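Local coordinates for CELL WALL surface anchor family protein (Streptococcus pneumoniae, PDB 2WW8), which serves as the adhesin of the pneumococcal pilus, probably recognising host cells through an elongated, multidomain, cell-wall-anchored chain, at residues I47-I52 and R722-I727; N124-V129 and N683-S688. One frame throughout, in Å; residues are numbered along the deposited sequence.

Contact 1: I47-I52 and R722-I727; sequences IGKVVI and RKYPEI
Val51 O has two neighbours on the strand beside it: the backbone N of Ile727 donates to it at 3.0 Å, and CA of Glu726 lies 3.3 Å from the same oxygen in a CA-H...O contact. Val51 N completes the ladder with a straighter bond, 158° at the hydrogen, to Pro725 O. One residue of the strand 48-52 thus gives and takes across two residues of the strand 724-727, the alternation expected of parallel neighbours, and the short axes run only 21° apart. Pro725 has no N-H to give Lys49 O, so the ladder lacks a bond at this step; its CD rests 3.3 Å from that oxygen instead.

The side chains sort onto two faces. On one, Lys49 lies over the ring of Tyr724. Its CG stands anti to the backbone N (chi1 179°) and the chain stays extended, which carries CE over the centre of the ring, 3.8 Å above its plane. NZ continues past the middle toward CE2, an off-centre cation-pi contact, and forms a salt bridge with Glu139. Val51 reaches the same ring obliquely, its CG2 branch 3.5 Å from CE1. On the other face Val50 CG2 meets Pro725 CG roughly at a right angle, while the CD1 end of Ile727 touches both Val50 CG2 and Ile52 CG1.

The strands 88-94 and 135-137 flank the pair in a mixed four-stranded sheet of the prealbumin-like domain, where Arg137 pairs with Glu726. Few polar groups are spent between the two segments: two backbone bonds fix the register, apolar branches fill one face, and on the other an aromatic ring and a carboxylate share one lysine, which probably stabilises its ammonium charge.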
# COMPACT_ATOMS: atom_id res chain seq x y z
N ILE A 47 -0.05 -22.07 -32.52
CA ILE A 47 0.98 -21.34 -31.80
C ILE A 47 2.37 -22.00 -31.74
O ILE A 47 3.33 -21.40 -31.24
CB ILE A 47 0.35 -20.82 -30.48
CG1 ILE A 47 1.34 -20.02 -29.62
CG2 ILE A 47 -0.52 -21.90 -29.80
CD1 ILE A 47 1.03 -20.07 -28.15
N GLY A 48 2.51 -23.22 -32.27
CA GLY A 48 3.83 -23.82 -32.47
C GLY A 48 4.77 -23.04 -33.38
O GLY A 48 4.31 -22.28 -34.23
N LYS A 49 6.08 -23.20 -33.20
CA LYS A 49 7.09 -22.51 -34.01
C LYS A 49 8.44 -23.22 -34.05
O LYS A 49 8.92 -23.69 -33.01
CB LYS A 49 7.31 -21.07 -33.56
CG LYS A 49 8.38 -20.37 -34.38
CD LYS A 49 8.70 -19.03 -33.78
CE LYS A 49 9.62 -18.22 -34.64
NZ LYS A 49 9.52 -16.77 -34.29
N VAL A 50 9.06 -23.31 -35.23
CA VAL A 50 10.40 -23.87 -35.38
C VAL A 50 11.19 -23.11 -36.44
O VAL A 50 10.62 -22.66 -37.43
CB VAL A 50 10.37 -25.40 -35.63
CG1 VAL A 50 9.76 -25.73 -37.00
CG2 VAL A 50 11.75 -26.00 -35.45
N VAL A 51 12.49 -22.94 -36.23
CA VAL A 51 13.33 -22.16 -37.13
C VAL A 51 14.54 -23.03 -37.54
O VAL A 51 15.09 -23.75 -36.69
CB VAL A 51 13.73 -20.80 -36.47
CG1 VAL A 51 14.83 -20.05 -37.24
CG2 VAL A 51 12.50 -19.90 -36.20
N ILE A 52 14.94 -23.00 -38.81
CA ILE A 52 16.13 -23.73 -39.29
C ILE A 52 17.16 -22.81 -39.93
O ILE A 52 16.84 -22.05 -40.84
CB ILE A 52 15.85 -24.87 -40.28
CG1 ILE A 52 14.73 -25.81 -39.80
CG2 ILE A 52 17.10 -25.72 -40.43
CD1 ILE A 52 13.35 -25.50 -40.39
N ARG A 722 6.89 -18.54 -24.64
CA ARG A 722 7.69 -19.75 -24.74
C ARG A 722 8.84 -19.55 -25.75
O ARG A 722 8.68 -18.86 -26.76
CB ARG A 722 6.77 -20.88 -25.16
CG ARG A 722 7.24 -22.22 -24.69
CD ARG A 722 6.07 -23.10 -25.06
NE ARG A 722 5.19 -23.32 -23.92
CZ ARG A 722 5.61 -23.98 -22.85
NH1 ARG A 722 6.86 -24.43 -22.84
NH2 ARG A 722 4.81 -24.17 -21.81
N LYS A 723 10.00 -20.13 -25.45
CA LYS A 723 11.11 -20.13 -26.41
C LYS A 723 10.90 -21.11 -27.55
O LYS A 723 10.25 -22.15 -27.41
CB LYS A 723 12.44 -20.43 -25.72
CG LYS A 723 12.97 -19.25 -24.95
CD LYS A 723 13.94 -19.77 -23.93
CE LYS A 723 14.31 -18.71 -22.91
NZ LYS A 723 15.78 -18.91 -22.67
N TYR A 724 11.45 -20.76 -28.71
CA TYR A 724 11.28 -21.66 -29.85
C TYR A 724 12.60 -22.38 -30.17
O TYR A 724 13.67 -21.83 -29.95
CB TYR A 724 10.68 -20.94 -31.07
CG TYR A 724 11.58 -19.88 -31.60
CD1 TYR A 724 12.66 -20.22 -32.43
CD2 TYR A 724 11.39 -18.54 -31.27
CE1 TYR A 724 13.52 -19.26 -32.90
CE2 TYR A 724 12.25 -17.56 -31.75
CZ TYR A 724 13.30 -17.94 -32.58
OH TYR A 724 14.17 -17.01 -33.07
N PRO A 725 12.50 -23.62 -30.67
CA PRO A 725 13.68 -24.34 -31.16
C PRO A 725 14.25 -23.83 -32.48
O PRO A 725 13.49 -23.57 -33.43
CB PRO A 725 13.21 -25.80 -31.28
CG PRO A 725 11.73 -25.70 -31.43
CD PRO A 725 11.26 -24.41 -30.78
N GLU A 726 15.58 -23.68 -32.52
CA GLU A 726 16.36 -23.37 -33.71
C GLU A 726 17.37 -24.49 -34.00
O GLU A 726 18.36 -24.67 -33.28
CB GLU A 726 17.02 -21.99 -33.58
CG GLU A 726 18.10 -21.73 -34.60
CD GLU A 726 19.15 -20.81 -34.04
OE1 GLU A 726 18.82 -19.60 -33.99
OE2 GLU A 726 20.27 -21.27 -33.67
N ILE A 727 17.10 -25.25 -35.06
CA ILE A 727 18.10 -26.19 -35.59
C ILE A 727 19.12 -25.49 -36.49
O ILE A 727 18.76 -24.72 -37.38
CB ILE A 727 17.53 -27.33 -36.42
CG1 ILE A 727 16.46 -28.07 -35.63
CG2 ILE A 727 18.64 -28.33 -36.68
CD1 ILE A 727 15.22 -28.32 -36.44

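Contact 2: N124-V129 and N683-S688; sequences NGRTTV and NDEFVS
Asn124 and Glu685 join two loops, each built round an Asx turn, where the prealbumin-like domain abuts the Ig-like domain. In the first turn Asn124 OD1 accepts from Arg126 N; in the second Asn683 OD1 accepts from Glu685 N, within a type I beta turn from Asn683 to Phe686.

The close-packed part centres on the buried Asn124. Its CG sits between the backbone N and the carbonyl carbon (chi1 70°), a setting in which the two ends of the amide serve different loops: OD1 closes its own turn, while ND2 crosses to Glu685 O at 2.8 Å. That bond is nearly straight at the hydrogen, 171°, and Glu685 O lies close to the amide plane, although the donor itself stands above the plane of the carbonyl it meets. With both ends engaged, rotation of the amide is fixed. Behind it, CB rests against the CG2 branch of Val687 at 3.8 Å, an apolar backing for the polar bond.

Toward the exposed Asp684 and Glu685 the fit is slack. Arg126, bent at chi2 and chi3, brings the edge of its guanidinium toward the Glu685 carboxylate, but the two planes are 60° apart, the salt bridge is long and no hydrogen bond is formed at this length, so the attraction is probably a diffuse one between charges. Arg722 also reaches this junction, touching the side chains of Asn124 and Arg126 while its NH2 donates to Asp684 O and Phe686 O. At the loose margin, Arg126 NH1 is 3.6 Å from Glu685 OE2 and 3.7 Å from OE1, almost equally far from the two oxygens.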
# COMPACT_ATOMS: atom_id res chain seq x y z
N ASN A 124 -0.49 -26.89 -25.75
CA ASN A 124 -0.07 -25.53 -25.34
C ASN A 124 0.93 -24.77 -26.22
O ASN A 124 1.44 -23.72 -25.81
CB ASN A 124 0.47 -25.58 -23.90
CG ASN A 124 1.81 -26.30 -23.80
OD1 ASN A 124 2.35 -26.78 -24.79
ND2 ASN A 124 2.35 -26.38 -22.59
N GLY A 125 1.24 -25.30 -27.40
CA GLY A 125 2.17 -24.69 -28.36
C GLY A 125 3.66 -24.92 -28.14
O GLY A 125 4.51 -24.27 -28.75
N ARG A 126 3.98 -25.86 -27.26
CA ARG A 126 5.35 -26.24 -26.99
C ARG A 126 5.89 -27.06 -28.17
O ARG A 126 5.38 -28.14 -28.50
CB ARG A 126 5.34 -27.11 -25.74
CG ARG A 126 6.51 -28.01 -25.57
CD ARG A 126 7.45 -27.36 -24.61
NE ARG A 126 7.92 -28.39 -23.70
CZ ARG A 126 7.26 -28.82 -22.62
NH1 ARG A 126 6.07 -28.33 -22.27
NH2 ARG A 126 7.82 -29.78 -21.89
N THR A 127 6.94 -26.52 -28.79
CA THR A 127 7.49 -27.11 -30.01
C THR A 127 8.80 -27.85 -29.74
O THR A 127 9.79 -27.25 -29.31
CB THR A 127 7.78 -26.02 -31.06
OG1 THR A 127 6.55 -25.37 -31.40
CG2 THR A 127 8.43 -26.62 -32.31
N THR A 128 8.80 -29.15 -30.03
CA THR A 128 9.99 -29.97 -29.82
C THR A 128 10.46 -30.64 -31.13
O THR A 128 9.65 -31.19 -31.88
CB THR A 128 9.70 -31.05 -28.75
OG1 THR A 128 9.11 -30.41 -27.61
CG2 THR A 128 10.95 -31.81 -28.33
N VAL A 129 11.76 -30.61 -31.40
CA VAL A 129 12.30 -31.36 -32.53
C VAL A 129 12.89 -32.66 -31.98
O VAL A 129 13.92 -32.60 -31.33
CB VAL A 129 13.34 -30.53 -33.29
CG1 VAL A 129 13.82 -31.27 -34.55
CG2 VAL A 129 12.76 -29.16 -33.66
N ASN A 683 3.70 -22.41 -13.74
CA ASN A 683 3.97 -23.77 -14.11
C ASN A 683 4.54 -23.91 -15.53
O ASN A 683 4.19 -23.16 -16.44
CB ASN A 683 2.70 -24.59 -13.97
CG ASN A 683 2.93 -26.03 -14.33
OD1 ASN A 683 2.88 -26.39 -15.51
ND2 ASN A 683 3.24 -26.86 -13.33
N ASP A 684 5.44 -24.87 -15.72
CA ASP A 684 6.10 -25.06 -17.00
C ASP A 684 5.17 -25.30 -18.20
O ASP A 684 5.66 -25.18 -19.32
CB ASP A 684 7.07 -26.24 -16.94
CG ASP A 684 8.40 -25.86 -16.34
OD1 ASP A 684 8.61 -24.66 -16.03
OD2 ASP A 684 9.23 -26.79 -16.21
N GLU A 685 3.89 -25.63 -17.98
CA GLU A 685 3.03 -26.04 -19.10
C GLU A 685 2.21 -24.85 -19.61
O GLU A 685 1.25 -25.04 -20.35
CB GLU A 685 2.12 -27.25 -18.78
CG GLU A 685 2.84 -28.50 -18.26
CD GLU A 685 3.67 -29.23 -19.30
OE1 GLU A 685 3.13 -29.58 -20.38
OE2 GLU A 685 4.87 -29.48 -19.03
N PHE A 686 2.60 -23.65 -19.19
CA PHE A 686 1.88 -22.43 -19.59
C PHE A 686 1.65 -22.34 -21.09
O PHE A 686 2.42 -22.88 -21.89
CB PHE A 686 2.59 -21.14 -19.16
CG PHE A 686 3.96 -20.92 -19.77
CD1 PHE A 686 5.10 -21.45 -19.17
CD2 PHE A 686 4.11 -20.15 -20.93
CE1 PHE A 686 6.37 -21.24 -19.70
CE2 PHE A 686 5.36 -19.94 -21.51
CZ PHE A 686 6.50 -20.50 -20.91
N VAL A 687 0.60 -21.60 -21.45
CA VAL A 687 0.47 -21.18 -22.84
C VAL A 687 1.19 -19.87 -23.10
O VAL A 687 0.94 -18.86 -22.45
CB VAL A 687 -1.01 -21.10 -23.25
CG1 VAL A 687 -1.18 -20.51 -24.65
CG2 VAL A 687 -1.65 -22.50 -23.17
N SER A 688 2.05 -19.84 -24.10
CA SER A 688 2.80 -18.62 -24.41
C SER A 688 1.91 -17.37 -24.47
O SER A 688 0.87 -17.41 -25.11
CB SER A 688 3.54 -18.85 -25.74
OG SER A 688 4.73 -18.07 -25.79

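In the fold
From the first modelled residues the chain enters contact 1 almost at once, at 47-52, and passes through the first half of contact 2 at 124-129 before running out through the intervening residues, which include the five-stranded parallel sheet. It returns through 683-688, closing contact 2, and then through 722-727, closing contact 1. The smaller loop is therefore nested inside the larger, with centres 11 Å apart. Contact 1 builds the late strand 724-730 into a sheet begun by the first strand of the model; contact 2 joins that same domain to the Ig-like one. Arg722 connects them directly, its backbone N probably hydrogen-bonded, at a short distance, to Ser688 OG, while Thr127 packs on Gly48 and Pro725.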